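Long-range contacts in glucose import ATP-binding protein GlcV (PDB 1OXS), which hydrolyses ATP as the energy-coupling subunit of the GlcSTUV ABC transporter, which imports glucose into Sulfolobus solfataricus: residues I258-F263 / T316-E321; V296-V301 / E337-V342. All coordinates share one frame; numbering follows the deposited sequence.

Contact 1: I258-F263 / T316-E321; sequences IGSLRF and TPLDSE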
ATOM      1  N   ILE A 258     -17.188 -22.517  15.367  1.00  6.63           N
ATOM      2  CA  ILE A 258     -18.035 -21.581  14.650  1.00  7.20           C
ATOM      3  C   ILE A 258     -19.051 -22.434  13.893  1.00  4.56           C
ATOM      4  O   ILE A 258     -18.837 -22.890  12.766  1.00  6.55           O
ATOM      5  CB  ILE A 258     -17.188 -20.714  13.688  1.00  8.68           C
ATOM      6  CG1 ILE A 258     -16.022 -20.095  14.448  1.00 12.28           C
ATOM      7  CG2 ILE A 258     -18.112 -19.684  12.993  1.00  9.89           C
ATOM      8  CD1 ILE A 258     -15.056 -19.258  13.610  1.00 15.75           C
ATOM      9  N   GLY A 259     -20.188 -22.702  14.536  1.00  8.71           N
ATOM     10  CA  GLY A 259     -21.181 -23.596  13.949  1.00  6.95           C
ATOM     11  C   GLY A 259     -20.567 -24.974  13.715  1.00  5.57           C
ATOM     12  O   GLY A 259     -19.972 -25.569  14.587  1.00  8.37           O
ATOM     13  N   SER A 260     -20.712 -25.454  12.509  1.00  6.94           N
ATOM     14  CA  SER A 260     -20.182 -26.740  12.117  1.00  7.50           C
ATOM     15  C   SER A 260     -18.701 -26.686  11.832  1.00  9.48           C
ATOM     16  O   SER A 260     -18.140 -27.674  11.398  1.00 15.48           O
ATOM     17  CB  SER A 260     -20.908 -27.206  10.858  1.00  2.72           C
ATOM     18  OG  SER A 260     -20.906 -26.273   9.834  1.00  8.92           O
ATOM     19  N   LEU A 261     -18.068 -25.534  11.984  1.00  4.70           N
ATOM     20  CA  LEU A 261     -16.635 -25.495  11.771  1.00  4.80           C
ATOM     21  C   LEU A 261     -15.886 -25.473  13.101  1.00  7.73           C
ATOM     22  O   LEU A 261     -16.367 -24.927  14.098  1.00  6.82           O
ATOM     23  CB  LEU A 261     -16.220 -24.290  10.952  1.00  4.23           C
ATOM     24  CG  LEU A 261     -16.782 -24.159   9.562  1.00  8.16           C
ATOM     25  CD1 LEU A 261     -16.139 -22.961   8.866  1.00 12.22           C
ATOM     26  CD2 LEU A 261     -16.501 -25.440   8.781  1.00  9.95           C
ATOM     27  N   ARG A 262     -14.718 -26.101  13.121  1.00  5.13           N
ATOM     28  CA  ARG A 262     -13.874 -26.078  14.301  1.00  4.79           C
ATOM     29  C   ARG A 262     -12.419 -25.959  13.862  1.00  5.89           C
ATOM     30  O   ARG A 262     -11.910 -26.806  13.136  1.00  7.57           O
ATOM     31  CB  ARG A 262     -14.122 -27.309  15.142  1.00  9.06           C
ATOM     32  CG  ARG A 262     -13.492 -27.283  16.505  1.00 11.10           C
ATOM     33  CD  ARG A 262     -14.003 -28.362  17.423  1.00  8.99           C
ATOM     34  NE  ARG A 262     -13.645 -29.667  16.905  1.00 10.75           N
ATOM     35  CZ  ARG A 262     -14.133 -30.818  17.352  1.00 12.43           C
ATOM     36  NH1 ARG A 262     -15.066 -30.858  18.315  1.00 13.89           N
ATOM     37  NH2 ARG A 262     -13.714 -31.949  16.785  1.00 12.50           N
ATOM     38  N   PHE A 263     -11.762 -24.893  14.291  1.00  6.23           N
ATOM     39  CA  PHE A 263     -10.365 -24.601  13.890  1.00  8.04           C
ATOM     40  C   PHE A 263      -9.434 -24.987  15.024  1.00 10.38           C
ATOM     41  O   PHE A 263      -9.702 -24.607  16.159  1.00  7.14           O
ATOM     42  CB  PHE A 263     -10.247 -23.108  13.623  1.00  7.04           C
ATOM     43  CG  PHE A 263     -10.988 -22.650  12.416  1.00  7.72           C
ATOM     44  CD1 PHE A 263     -12.327 -22.241  12.506  1.00  8.06           C
ATOM     45  CD2 PHE A 263     -10.351 -22.578  11.206  1.00  7.96           C
ATOM     46  CE1 PHE A 263     -13.001 -21.832  11.363  1.00 12.92           C
ATOM     47  CE2 PHE A 263     -11.030 -22.132  10.073  1.00 11.16           C
ATOM     48  CZ  PHE A 263     -12.362 -21.786  10.167  1.00 10.03           C
ATOM     49  N   THR A 316     -21.303 -20.558   4.410  1.00  4.56           N
ATOM     50  CA  THR A 316     -21.402 -20.359   5.829  1.00  5.83           C
ATOM     51  C   THR A 316     -21.357 -21.724   6.451  1.00  8.65           C
ATOM     52  O   THR A 316     -21.677 -22.702   5.798  1.00  9.69           O
ATOM     53  CB  THR A 316     -22.659 -19.636   6.321  1.00  9.09           C
ATOM     54  OG1 THR A 316     -23.797 -20.462   6.063  1.00 12.61           O
ATOM     55  CG2 THR A 316     -22.873 -18.298   5.615  1.00 10.83           C
ATOM     56  N   PRO A 317     -20.960 -21.802   7.714  1.00  5.38           N
ATOM     57  CA  PRO A 317     -21.080 -23.054   8.441  1.00  6.25           C
ATOM     58  C   PRO A 317     -22.552 -23.330   8.653  1.00  8.71           C
ATOM     59  O   PRO A 317     -23.358 -22.414   8.569  1.00 12.00           O
ATOM     60  CB  PRO A 317     -20.457 -22.748   9.802  1.00  7.80           C
ATOM     61  CG  PRO A 317     -19.705 -21.471   9.606  1.00  6.62           C
ATOM     62  CD  PRO A 317     -20.337 -20.736   8.518  1.00  8.59           C
ATOM     63  N   LEU A 318     -22.907 -24.572   8.938  1.00  9.91           N
ATOM     64  CA  LEU A 318     -24.273 -24.836   9.332  1.00  7.17           C
ATOM     65  C   LEU A 318     -24.436 -24.229  10.730  1.00 11.49           C
ATOM     66  O   LEU A 318     -23.492 -24.180  11.519  1.00 11.73           O
ATOM     67  CB  LEU A 318     -24.478 -26.349   9.358  1.00 10.69           C
ATOM     68  CG  LEU A 318     -24.968 -26.965   8.037  1.00 18.11           C
ATOM     69  CD1 LEU A 318     -23.961 -27.163   6.973  1.00 14.14           C
ATOM     70  CD2 LEU A 318     -25.606 -28.315   8.350  1.00 34.98           C
ATOM     71  N   ASP A 319     -25.621 -23.708  11.033  1.00 12.16           N
ATOM     72  CA  ASP A 319     -25.870 -23.111  12.356  1.00 10.79           C
ATOM     73  C   ASP A 319     -24.988 -21.896  12.645  1.00 15.12           C
ATOM     74  O   ASP A 319     -24.573 -21.683  13.791  1.00 12.21           O
ATOM     75  CB  ASP A 319     -25.706 -24.141  13.489  1.00 14.18           C
ATOM     76  CG  ASP A 319     -26.314 -23.676  14.794  1.00 59.93           C
ATOM     77  OD1 ASP A 319     -27.496 -23.273  14.793  1.00205.10           O
ATOM     78  OD2 ASP A 319     -25.684 -23.685  15.872  1.00 56.83           O
ATOM     79  N   SER A 320     -24.695 -21.115  11.609  1.00 10.71           N
ATOM     80  CA  SER A 320     -23.895 -19.886  11.750  1.00 10.12           C
ATOM     81  C   SER A 320     -24.168 -18.981  10.559  1.00  7.73           C
ATOM     82  O   SER A 320     -24.452 -19.469   9.456  1.00 13.32           O
ATOM     83  CB  SER A 320     -22.384 -20.183  11.818  1.00 11.61           C
ATOM     84  OG  SER A 320     -21.619 -18.981  11.816  1.00 10.54           O
ATOM     85  N   GLU A 321     -24.082 -17.659  10.765  1.00  7.26           N
ATOM     86  CA  GLU A 321     -24.168 -16.732   9.653  1.00 11.25           C
ATOM     87  C   GLU A 321     -22.794 -16.209   9.273  1.00 10.62           C
ATOM     88  O   GLU A 321     -22.695 -15.354   8.382  1.00 13.66           O
ATOM     89  CB  GLU A 321     -25.099 -15.578   9.974  1.00 17.01           C
ATOM     90  CG  GLU A 321     -26.541 -16.052  10.013  1.00 22.03           C
ATOM     91  CD  GLU A 321     -27.553 -14.929  10.043  1.00 93.52           C
ATOM     92  OE1 GLU A 321     -27.519 -14.132  11.001  1.00 47.56           O
ATOM     93  OE2 GLU A 321     -28.394 -14.859   9.118  1.00 51.34           O
TER
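Ser-260 meets Leu-318 through two hydrogen bonds running in opposite directions. The hydroxyl oxygen Ser-260 OG accepts the backbone N-H of Leu-318 at 2.8 Å. Returning the other way, Ser-260 N donates to Leu-318 O over 3.2 Å; the donor lies in the carbonyl plane, but the N-H points well off the oxygen, with an angle of 136° at the hydrogen. A chi1 of 53° sets OG between the serine's own N and carbonyl carbon, where it points at Leu-318 N of the second turn. Beside this polar pair lies the ring of Pro-317. Its CB sits 3.4 Å from Ile-258 O and its CG 3.9 Å from Leu-261 CD1, the leucine crossing the ring at about a right angle. The CG2 branch of Ile-258, near the same ring, reaches Ser-320 OG at 3.8 Å.

Two beta turns are docked here: a type II' turn from Ile-258 to Leu-261, the tip of the hairpin joining strands 255-258 and 261-263, and a type II turn from Pro-317 to Ser-320, in the connection from strand 310-317 to strand 324-328. Gly-259 takes the first corner of its turn with positive phi, and its CA lies 3.4 Å from Leu-318 O; a side chain there would run into that same oxygen.

Further out, Ser-260 OG is also hydrogen-bonded to Lys-298 O, so the hydroxyl bridges strand 294-307 and the 317-320 turn. With an alanine here, Leu-318 N and Lys-298 O would each probably lose this partner, and the grip of the hairpin tip on the 317-320 turn would be weaker. Ser-320 OG is engaged by Glu-322 N, while Ile-258 rests on Ile-274 of strand 271-276 and Leu-261 on Val-340 of strand 337-342.

Contact 2: V296-V301 / E337-V342; sequences VGKGKV and EVLVYV
With chi1 at -67°, Val-296 directs CG2 into the space between its own N and carbonyl carbon, and from there CG2 meets Val-340 CG1 at 3.8 Å. Val-340 has CG1 anti to its N (chi1 -176°), which brings that methyl to Val-296 and leaves CG2 lying against Gly-297 O and Gly-299 N. The other Val-296 methyl, CG1, packs on Val-342 CG2, the two side chains crossing at about a right angle. At the far end Val-301 CG2 approaches Val-338 CG1 at 4.2 Å.

The backbones form an antiparallel pair within the five-stranded sheet of the C-terminal domain, whose sequence family is related to OB-fold domains. Gly-297 with Val-340 and Gly-299 with Val-338 are hydrogen-bonded pairs; Lys-298 with Leu-339 and Lys-300 with Glu-337 are non-hydrogen-bonded ones. A classic beta bulge interrupts the register where Val-296 and Gly-297 both face Val-340: Val-296 N donates to Val-340 O at 2.9 Å, and Val-340 N donates to Gly-297 O. Gly-297 has backbone angles that would jam a side chain against the preceding carbonyl. At Gly-299 the missing side chain makes room for Val-340 CG2. Val-338 N donates to Gly-299 O at 2.9 Å.

Lys-298, Leu-339 and Glu-337 project from the face opposite the valines Val-338 and Val-340. Lys-298 NZ stops 4.4 Å from Glu-337 OE2, too far for a salt bridge. One water joins them, its oxygen accepting from Lys-298 NZ at 2.6 Å and donating to Glu-337 OE2 at 2.8 Å. Val-340 rests on Leu-283 and Leu-261; Phe-263 touches Val-296 and Val-342.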
ATOM      1  N   VAL A 296     -11.801 -28.747   8.524  1.00  3.81           N
ATOM      2  CA  VAL A 296     -12.327 -27.984   9.660  1.00  3.76           C
ATOM      3  C   VAL A 296     -13.838 -28.140   9.822  1.00  5.11           C
ATOM      4  O   VAL A 296     -14.367 -27.748  10.844  1.00  7.48           O
ATOM      5  CB  VAL A 296     -11.907 -26.480   9.639  1.00  5.45           C
ATOM      6  CG1 VAL A 296     -10.427 -26.350   9.845  1.00  8.84           C
ATOM      7  CG2 VAL A 296     -12.349 -25.777   8.434  1.00  7.27           C
ATOM      8  N   GLY A 297     -14.510 -28.774   8.859  1.00  3.15           N
ATOM      9  CA  GLY A 297     -15.916 -29.094   9.034  1.00  4.84           C
ATOM     10  C   GLY A 297     -16.742 -28.929   7.791  1.00  4.93           C
ATOM     11  O   GLY A 297     -16.222 -28.997   6.716  1.00  8.71           O
ATOM     12  N   LYS A 298     -18.053 -28.842   7.974  1.00  9.58           N
ATOM     13  CA  LYS A 298     -19.024 -28.785   6.886  1.00  6.99           C
ATOM     14  C   LYS A 298     -19.502 -27.347   6.723  1.00  8.22           C
ATOM     15  O   LYS A 298     -19.558 -26.576   7.664  1.00  9.24           O
ATOM     16  CB  LYS A 298     -20.287 -29.630   7.239  1.00  8.43           C
ATOM     17  CG  LYS A 298     -20.057 -31.056   7.648  1.00 17.09           C
ATOM     18  CD  LYS A 298     -21.267 -31.626   8.346  1.00 21.54           C
ATOM     19  CE  LYS A 298     -22.452 -31.855   7.451  1.00 28.14           C
ATOM     20  NZ  LYS A 298     -23.420 -32.723   8.226  1.00 22.65           N
ATOM     21  N   GLY A 299     -19.946 -27.006   5.533  1.00  5.62           N
ATOM     22  CA  GLY A 299     -20.547 -25.718   5.316  1.00 10.00           C
ATOM     23  C   GLY A 299     -21.562 -25.842   4.205  1.00  8.76           C
ATOM     24  O   GLY A 299     -21.776 -26.924   3.691  1.00  7.52           O
ATOM     25  N   LYS A 300     -22.235 -24.735   3.905  1.00  5.74           N
ATOM     26  CA  LYS A 300     -23.210 -24.704   2.848  1.00  4.00           C
ATOM     27  C   LYS A 300     -22.924 -23.491   1.941  1.00  4.23           C
ATOM     28  O   LYS A 300     -22.686 -22.371   2.408  1.00  5.76           O
ATOM     29  CB  LYS A 300     -24.611 -24.613   3.469  1.00  6.53           C
ATOM     30  CG  LYS A 300     -25.749 -24.652   2.517  1.00 17.29           C
ATOM     31  CD  LYS A 300     -27.089 -24.498   3.296  1.00 17.33           C
ATOM     32  CE  LYS A 300     -28.276 -24.261   2.361  1.00 42.92           C
ATOM     33  NZ  LYS A 300     -29.570 -24.130   3.103  1.00 59.75           N
ATOM     34  N   VAL A 301     -22.977 -23.664   0.612  1.00  3.74           N
ATOM     35  CA  VAL A 301     -22.750 -22.538  -0.278  1.00  3.03           C
ATOM     36  C   VAL A 301     -23.904 -21.532  -0.207  1.00  5.78           C
ATOM     37  O   VAL A 301     -25.057 -21.899  -0.327  1.00  5.77           O
ATOM     38  CB  VAL A 301     -22.574 -22.978  -1.720  1.00  4.21           C
ATOM     39  CG1 VAL A 301     -22.423 -21.811  -2.610  1.00  6.00           C
ATOM     40  CG2 VAL A 301     -21.378 -23.869  -1.857  1.00  5.23           C
ATOM     41  N   GLU A 337     -24.070 -28.648   0.180  1.00  5.08           N
ATOM     42  CA  GLU A 337     -23.256 -28.875   1.378  1.00  5.97           C
ATOM     43  C   GLU A 337     -21.870 -29.279   0.930  1.00  5.04           C
ATOM     44  O   GLU A 337     -21.697 -30.129   0.070  1.00  8.02           O
ATOM     45  CB  GLU A 337     -23.874 -29.933   2.268  1.00  9.10           C
ATOM     46  CG  GLU A 337     -25.219 -29.467   2.831  1.00 17.00           C
ATOM     47  CD  GLU A 337     -25.813 -30.390   3.878  1.00190.29           C
ATOM     48  OE1 GLU A 337     -27.045 -30.334   4.088  1.00 52.13           O
ATOM     49  OE2 GLU A 337     -25.059 -31.159   4.503  1.00 30.06           O
ATOM     50  N   VAL A 338     -20.873 -28.717   1.588  1.00  4.10           N
ATOM     51  CA  VAL A 338     -19.502 -28.945   1.219  1.00  3.35           C
ATOM     52  C   VAL A 338     -18.658 -29.208   2.468  1.00  8.12           C
ATOM     53  O   VAL A 338     -19.059 -28.841   3.564  1.00  8.38           O
ATOM     54  CB  VAL A 338     -18.875 -27.749   0.513  1.00  7.18           C
ATOM     55  CG1 VAL A 338     -19.544 -27.547  -0.871  1.00  7.06           C
ATOM     56  CG2 VAL A 338     -18.968 -26.488   1.355  1.00 10.15           C
ATOM     57  N   LEU A 339     -17.500 -29.826   2.263  1.00  3.00           N
ATOM     58  CA  LEU A 339     -16.477 -29.923   3.284  1.00  4.46           C
ATOM     59  C   LEU A 339     -15.527 -28.764   3.071  1.00  5.16           C
ATOM     60  O   LEU A 339     -15.248 -28.341   1.961  1.00  5.55           O
ATOM     61  CB  LEU A 339     -15.683 -31.215   3.193  1.00  3.69           C
ATOM     62  CG  LEU A 339     -16.525 -32.451   3.250  1.00  4.85           C
ATOM     63  CD1 LEU A 339     -15.682 -33.713   3.196  1.00  5.34           C
ATOM     64  CD2 LEU A 339     -17.439 -32.470   4.458  1.00  6.17           C
ATOM     65  N   VAL A 340     -15.021 -28.258   4.181  1.00  2.91           N
ATOM     66  CA  VAL A 340     -14.191 -27.063   4.239  1.00  3.23           C
ATOM     67  C   VAL A 340     -12.830 -27.471   4.792  1.00  6.20           C
ATOM     68  O   VAL A 340     -12.690 -28.014   5.903  1.00  5.10           O
ATOM     69  CB  VAL A 340     -14.757 -26.002   5.147  1.00  5.04           C
ATOM     70  CG1 VAL A 340     -13.929 -24.768   5.098  1.00  6.91           C
ATOM     71  CG2 VAL A 340     -16.187 -25.662   4.798  1.00  9.59           C
ATOM     72  N   TYR A 341     -11.836 -27.235   3.976  1.00  3.75           N
ATOM     73  CA  TYR A 341     -10.432 -27.470   4.298  1.00  2.26           C
ATOM     74  C   TYR A 341      -9.701 -26.138   4.391  1.00  6.93           C
ATOM     75  O   TYR A 341     -10.050 -25.172   3.686  1.00  5.67           O
ATOM     76  CB  TYR A 341      -9.775 -28.280   3.196  1.00  3.45           C
ATOM     77  CG  TYR A 341     -10.149 -29.745   3.146  1.00  5.16           C
ATOM     78  CD1 TYR A 341     -11.277 -30.169   2.475  1.00  8.04           C
ATOM     79  CD2 TYR A 341      -9.380 -30.678   3.777  1.00  4.22           C
ATOM     80  CE1 TYR A 341     -11.585 -31.509   2.427  1.00  7.18           C
ATOM     81  CE2 TYR A 341      -9.690 -32.052   3.722  1.00  5.80           C
ATOM     82  CZ  TYR A 341     -10.803 -32.439   3.044  1.00  7.04           C
ATOM     83  OH  TYR A 341     -11.136 -33.790   2.964  1.00  9.80           O
ATOM     84  N   VAL A 342      -8.689 -26.087   5.249  1.00  3.50           N
ATOM     85  CA  VAL A 342      -7.790 -24.932   5.292  1.00  4.53           C
ATOM     86  C   VAL A 342      -6.323 -25.351   5.401  1.00  4.99           C
ATOM     87  O   VAL A 342      -5.981 -26.498   5.695  1.00  6.87           O
ATOM     88  CB  VAL A 342      -8.090 -24.011   6.482  1.00  5.20           C
ATOM     89  CG1 VAL A 342      -9.558 -23.510   6.489  1.00  7.02           C
ATOM     90  CG2 VAL A 342      -7.752 -24.663   7.821  1.00  6.60           C
TER
HETATM   91  O   HOH W   1     -25.623 -32.106   7.040  1.00 38.54           O

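How the contacts relate
The two contacts lie about 9 Å apart, centre to centre, in the C-terminal domain, away from the annotated ATP-binding residues. Their segments alternate along the chain: 258-263, 296-301, 316-321, then 337-342. Strands 294-307 and 310-317 are consecutive and adjacent in one antiparallel sheet, and contact 2 pairs strand 294-307 with its other neighbour, 337-342, while contact 1 brings in the hairpin edge of a second sheet. Arg-262 N probably bonds to Val-296 O at 2.8 Å, and Leu-261 CD2 packs against Gly-297. Contact 2 holds one sheet together internally, and contact 1, with the Arg-262 and Ser-260 bonds to strand 294-307, joins the second sheet's hairpin to it, within a domain of unknown function.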